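Local coordinates for glycine betaine, L-proline ABC transporter, glycine/betaine/L-proline-binding protein (ProX) (PDB 3TMG), which binds glycine betaine as the substrate-binding protein of an ABC transporter and probably delivers it for uptake into the cell, at residues 16-21 with 226-231; 29-34 with 67-72. All coordinates share one frame; numbering follows the deposited sequence.

Starting from the N terminus, strand 16-22 is followed, after a short link, by helix 26-41, so both contacts begin in the same strand-helix unit. Interaction 2 closes first: after strand 44-50 and helix 53-61, residues 67-72 come back beside helix residues 29-34, enclosing a loop of 32 residues. Interaction 1 closes much later, when helix 222-230 reaches strand 16-22 after 204 intervening residues; the smaller loop therefore lies wholly within the larger one. The centres of the two contacts lie about 10 Å apart. They meet where Gly21 N probably hydrogen-bonds to Gly67 O, at 3.0 Å, and where Phe231 packs on Val69. Together they tie strand 16-22, helix 26-41, strand 67-73 and helix 222-230.

Interaction 1: residues 16-21 with 226-231; sequences KSVKIG and YVFDHF
With chi1 at -75°, Phe228 sets CG opposite its own carbonyl carbon and sends the ring out from helix 222-230 toward strand 16-22, where Val18 and Ile20 project to meet it. Val18 answers with CG2, the methyl lying anti to the backbone N, which sits 3.8 Å from Phe228 CE2; the two side chains approach from opposite directions. Ile20 uses its CG1 methylene instead, and this carbon lies near the ring plane at the edge, 4.1 Å from Phe228 CZ. The ring is thus met at its outer end by two alternate residues of one strand. In the type II periplasmic-binding-protein fold suggested by the family, this is helix-on-strand packing within one lobe, away from the ligand pocket. Strand 16-22 pairs in parallel with strand 44-50, and Leu91 of strand 88-105 also touches Phe228. At the end of the helix, His230 folds back on Tyr226: His230 CE1 lies 3.1 Å above the centre of the phenol ring, while His230 ND1 donates to Tyr226 O at 2.8 Å. The carbonyl oxygen lies in the imidazole plane, so this bond and the facing phenol should restrict the rotation of the histidine ring.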
# COMPACT_ATOMS: atom_id res chain seq x y z
N LYS A 16 16.35 -16.21 -16.56
CA LYS A 16 16.76 -15.62 -15.28
C LYS A 16 15.53 -15.35 -14.42
O LYS A 16 14.43 -15.22 -14.95
CB LYS A 16 17.57 -14.32 -15.44
CG LYS A 16 17.10 -13.36 -16.54
CD LYS A 16 18.26 -12.46 -16.96
CE LYS A 16 18.19 -12.06 -18.42
NZ LYS A 16 17.17 -11.00 -18.66
N SER A 17 15.74 -15.27 -13.11
CA SER A 17 14.69 -15.31 -12.12
C SER A 17 14.70 -14.05 -11.26
O SER A 17 15.74 -13.59 -10.85
CB SER A 17 14.92 -16.54 -11.23
OG SER A 17 14.18 -16.46 -9.99
N VAL A 18 13.52 -13.49 -10.98
CA VAL A 18 13.37 -12.48 -9.93
C VAL A 18 12.05 -12.77 -9.19
O VAL A 18 11.07 -13.23 -9.79
CB VAL A 18 13.46 -11.04 -10.48
CG1 VAL A 18 12.31 -10.78 -11.44
CG2 VAL A 18 13.50 -10.00 -9.35
N LYS A 19 12.07 -12.53 -7.88
CA LYS A 19 10.95 -12.79 -6.99
C LYS A 19 10.55 -11.51 -6.26
O LYS A 19 11.38 -10.93 -5.55
CB LYS A 19 11.37 -13.87 -5.98
CG LYS A 19 11.63 -15.21 -6.67
CD LYS A 19 12.02 -16.30 -5.68
CE LYS A 19 12.30 -17.59 -6.45
NZ LYS A 19 12.90 -18.58 -5.52
N ILE A 20 9.30 -11.09 -6.39
CA ILE A 20 8.81 -9.89 -5.70
C ILE A 20 7.71 -10.28 -4.71
O ILE A 20 6.74 -10.93 -5.11
CB ILE A 20 8.22 -8.84 -6.69
CG1 ILE A 20 9.03 -8.78 -8.01
CG2 ILE A 20 8.03 -7.47 -5.98
CD1 ILE A 20 8.52 -7.73 -9.00
N GLY A 21 7.89 -9.94 -3.43
CA GLY A 21 6.82 -10.14 -2.41
C GLY A 21 5.91 -8.90 -2.33
O GLY A 21 6.37 -7.77 -2.54
N TYR A 226 18.94 -2.77 -10.46
CA TYR A 226 18.75 -1.49 -11.14
C TYR A 226 17.27 -1.15 -11.28
O TYR A 226 16.88 -0.03 -11.00
CB TYR A 226 19.46 -1.54 -12.51
CG TYR A 226 19.41 -0.26 -13.32
CD1 TYR A 226 18.21 0.18 -13.90
CD2 TYR A 226 20.59 0.50 -13.55
CE1 TYR A 226 18.17 1.34 -14.65
CE2 TYR A 226 20.56 1.65 -14.32
CZ TYR A 226 19.36 2.05 -14.87
OH TYR A 226 19.34 3.22 -15.61
N VAL A 227 16.44 -2.12 -11.68
CA VAL A 227 15.01 -1.85 -11.82
C VAL A 227 14.38 -1.49 -10.46
O VAL A 227 13.66 -0.49 -10.34
CB VAL A 227 14.26 -3.03 -12.46
CG1 VAL A 227 12.78 -2.75 -12.53
CG2 VAL A 227 14.83 -3.31 -13.85
N PHE A 228 14.67 -2.29 -9.42
CA PHE A 228 14.19 -1.94 -8.09
C PHE A 228 14.65 -0.53 -7.66
O PHE A 228 13.89 0.24 -7.03
CB PHE A 228 14.62 -2.98 -7.04
CG PHE A 228 13.84 -4.30 -7.08
CD1 PHE A 228 12.46 -4.32 -6.84
CD2 PHE A 228 14.49 -5.50 -7.33
CE1 PHE A 228 11.75 -5.53 -6.86
CE2 PHE A 228 13.78 -6.72 -7.36
CZ PHE A 228 12.41 -6.73 -7.11
N ASP A 229 15.89 -0.20 -8.02
CA ASP A 229 16.50 1.08 -7.61
C ASP A 229 15.90 2.28 -8.38
O ASP A 229 15.89 3.40 -7.86
CB ASP A 229 18.02 0.98 -7.82
CG ASP A 229 18.80 2.06 -7.09
OD1 ASP A 229 18.39 2.57 -6.02
OD2 ASP A 229 19.85 2.41 -7.60
N HIS A 230 15.37 2.05 -9.58
CA HIS A 230 14.85 3.11 -10.43
C HIS A 230 13.36 3.22 -10.50
O HIS A 230 12.84 4.23 -10.96
CB HIS A 230 15.44 3.02 -11.87
CG HIS A 230 16.92 3.36 -11.94
ND1 HIS A 230 17.88 2.49 -11.59
CD2 HIS A 230 17.57 4.54 -12.34
CE1 HIS A 230 19.09 3.08 -11.77
NE2 HIS A 230 18.89 4.33 -12.22
N PHE A 231 12.62 2.22 -10.02
CA PHE A 231 11.16 2.26 -10.06
C PHE A 231 10.64 3.47 -9.25
O PHE A 231 10.93 3.59 -8.06
CB PHE A 231 10.59 0.97 -9.48
CG PHE A 231 9.09 0.99 -9.29
CD1 PHE A 231 8.26 1.14 -10.39
CD2 PHE A 231 8.53 0.86 -8.02
CE1 PHE A 231 6.87 1.16 -10.21
CE2 PHE A 231 7.13 0.89 -7.82
CZ PHE A 231 6.31 1.03 -8.92

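Interaction 2: residues 29-34 with 67-72; sequences TAATNV and GTVSSW. With BET (trimethyl glycine), chain E.
A small, buried helix-to-strand contact, part apolar and part water-bridged, joins helix 26-41 to the corner at Val69, where strand 67-73 is broken just before it reaches the ligand pocket. Val69 CG2, the methyl that chi1 (-67°) places between the residue's own backbone N and carbonyl carbon, rests 3.9 Å from Ala31 CB and 3.8 Å from Thr32 OG1. The polar link runs through one water, which donates to Thr32 OG1, accepts from Val69 N and also bonds to Ser70 OG, each at 2.9 Å. Thr32 OG1 gets there by standing beside its own backbone N (chi1 -59°), a rotation that also lets it hydrogen-bond to Glu28 O one turn earlier in the helix. The corner itself is an ST turn: Thr68 OG1 accepts from Ser70 N at 3.0 Å. Beyond it the strand delivers Trp72 to glycine betaine. The ligand's CA lies 3.6 Å above one face of the indole, toward its rim; methyl C2 sits over the same face, 3.7 Å from Trp72 CH2, while carboxylate OXT approaches Trp72 CG at 3.3 Å. With Trp25 and Trp182 also lining the pocket, this resembles the aromatic box by which related proteins hold a quaternary ammonium. Trp72 NE1 hydrogen-bonds to Glu28 OE2, a bond that should limit the rotation of the indole, while the ligand itself is hydrogen-bonded to Thr136 N.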
# COMPACT_ATOMS: atom_id res chain seq x y z
N THR A 29 -0.54 -4.22 -5.17
CA THR A 29 -0.83 -5.18 -6.24
C THR A 29 -0.64 -4.52 -7.65
O THR A 29 -0.08 -5.15 -8.54
CB THR A 29 -2.25 -5.68 -6.10
OG1 THR A 29 -2.41 -6.29 -4.80
CG2 THR A 29 -2.63 -6.68 -7.22
N ALA A 30 -1.14 -3.30 -7.86
CA ALA A 30 -0.86 -2.55 -9.14
C ALA A 30 0.62 -2.41 -9.44
O ALA A 30 1.10 -2.80 -10.53
CB ALA A 30 -1.53 -1.19 -9.16
N ALA A 31 1.36 -1.87 -8.48
CA ALA A 31 2.84 -1.74 -8.66
C ALA A 31 3.56 -3.04 -8.90
O ALA A 31 4.48 -3.12 -9.74
CB ALA A 31 3.47 -1.05 -7.44
N THR A 32 3.18 -4.09 -8.16
CA THR A 32 3.88 -5.37 -8.25
C THR A 32 3.64 -6.07 -9.61
O THR A 32 4.57 -6.60 -10.22
CB THR A 32 3.53 -6.26 -7.02
OG1 THR A 32 3.93 -5.52 -5.84
CG2 THR A 32 4.36 -7.54 -7.05
N ASN A 33 2.38 -6.03 -10.08
CA ASN A 33 2.06 -6.51 -11.43
C ASN A 33 2.70 -5.69 -12.55
O ASN A 33 3.19 -6.28 -13.53
CB ASN A 33 0.54 -6.62 -11.62
CG ASN A 33 -0.03 -7.93 -11.08
OD1 ASN A 33 -0.09 -8.91 -11.81
ND2 ASN A 33 -0.50 -7.95 -9.81
N VAL A 34 2.78 -4.38 -12.38
CA VAL A 34 3.55 -3.56 -13.36
C VAL A 34 5.02 -4.02 -13.41
O VAL A 34 5.52 -4.29 -14.50
CB VAL A 34 3.50 -2.05 -13.04
CG1 VAL A 34 4.55 -1.27 -13.87
CG2 VAL A 34 2.11 -1.53 -13.34
N GLY A 67 12.94 -8.72 -3.62
CA GLY A 67 12.57 -7.33 -3.36
C GLY A 67 11.10 -7.16 -3.03
O GLY A 67 10.30 -8.09 -3.20
N THR A 68 10.75 -5.98 -2.50
CA THR A 68 9.36 -5.56 -2.37
C THR A 68 9.29 -4.09 -2.74
O THR A 68 10.25 -3.34 -2.43
CB THR A 68 8.79 -5.80 -0.94
OG1 THR A 68 7.52 -5.19 -0.83
CG2 THR A 68 9.70 -5.18 0.16
N VAL A 69 8.20 -3.67 -3.38
CA VAL A 69 7.97 -2.24 -3.62
C VAL A 69 6.82 -1.74 -2.71
O VAL A 69 6.16 -0.74 -3.01
CB VAL A 69 7.73 -1.92 -5.12
CG1 VAL A 69 9.03 -2.18 -5.87
CG2 VAL A 69 6.58 -2.75 -5.75
N SER A 70 6.60 -2.47 -1.60
CA SER A 70 5.40 -2.25 -0.76
C SER A 70 5.67 -1.74 0.66
O SER A 70 4.77 -1.81 1.48
CB SER A 70 4.59 -3.54 -0.64
OG SER A 70 4.09 -3.94 -1.92
N SER A 71 6.86 -1.20 0.94
CA SER A 71 7.18 -0.81 2.33
C SER A 71 6.67 0.59 2.69
O SER A 71 7.10 1.58 2.08
CB SER A 71 8.69 -0.92 2.59
OG SER A 71 9.08 -0.46 3.88
N TRP A 72 5.78 0.67 3.68
CA TRP A 72 5.18 1.98 4.06
C TRP A 72 5.89 2.48 5.26
O TRP A 72 5.71 1.96 6.37
CB TRP A 72 3.68 1.86 4.34
CG TRP A 72 2.86 1.94 3.08
CD1 TRP A 72 2.92 1.11 1.96
CD2 TRP A 72 1.75 2.85 2.84
NE1 TRP A 72 1.99 1.52 1.01
CE2 TRP A 72 1.26 2.57 1.50
CE3 TRP A 72 1.15 3.89 3.59
CZ2 TRP A 72 0.19 3.27 0.95
CZ3 TRP A 72 0.09 4.59 3.02
CH2 TRP A 72 -0.38 4.27 1.72
N BET E . -1.62 0.18 3.24
CA BET E . -0.24 -0.26 3.49
C BET E . 0.02 -0.15 5.00
O BET E . -0.40 -0.96 5.86
OXT BET E . 0.66 0.84 5.33
C1 BET E . -1.91 0.25 1.79
C2 BET E . -1.84 1.51 3.78
C3 BET E . -2.56 -0.76 3.89
O HOH W 1 5.81 -5.37 -3.69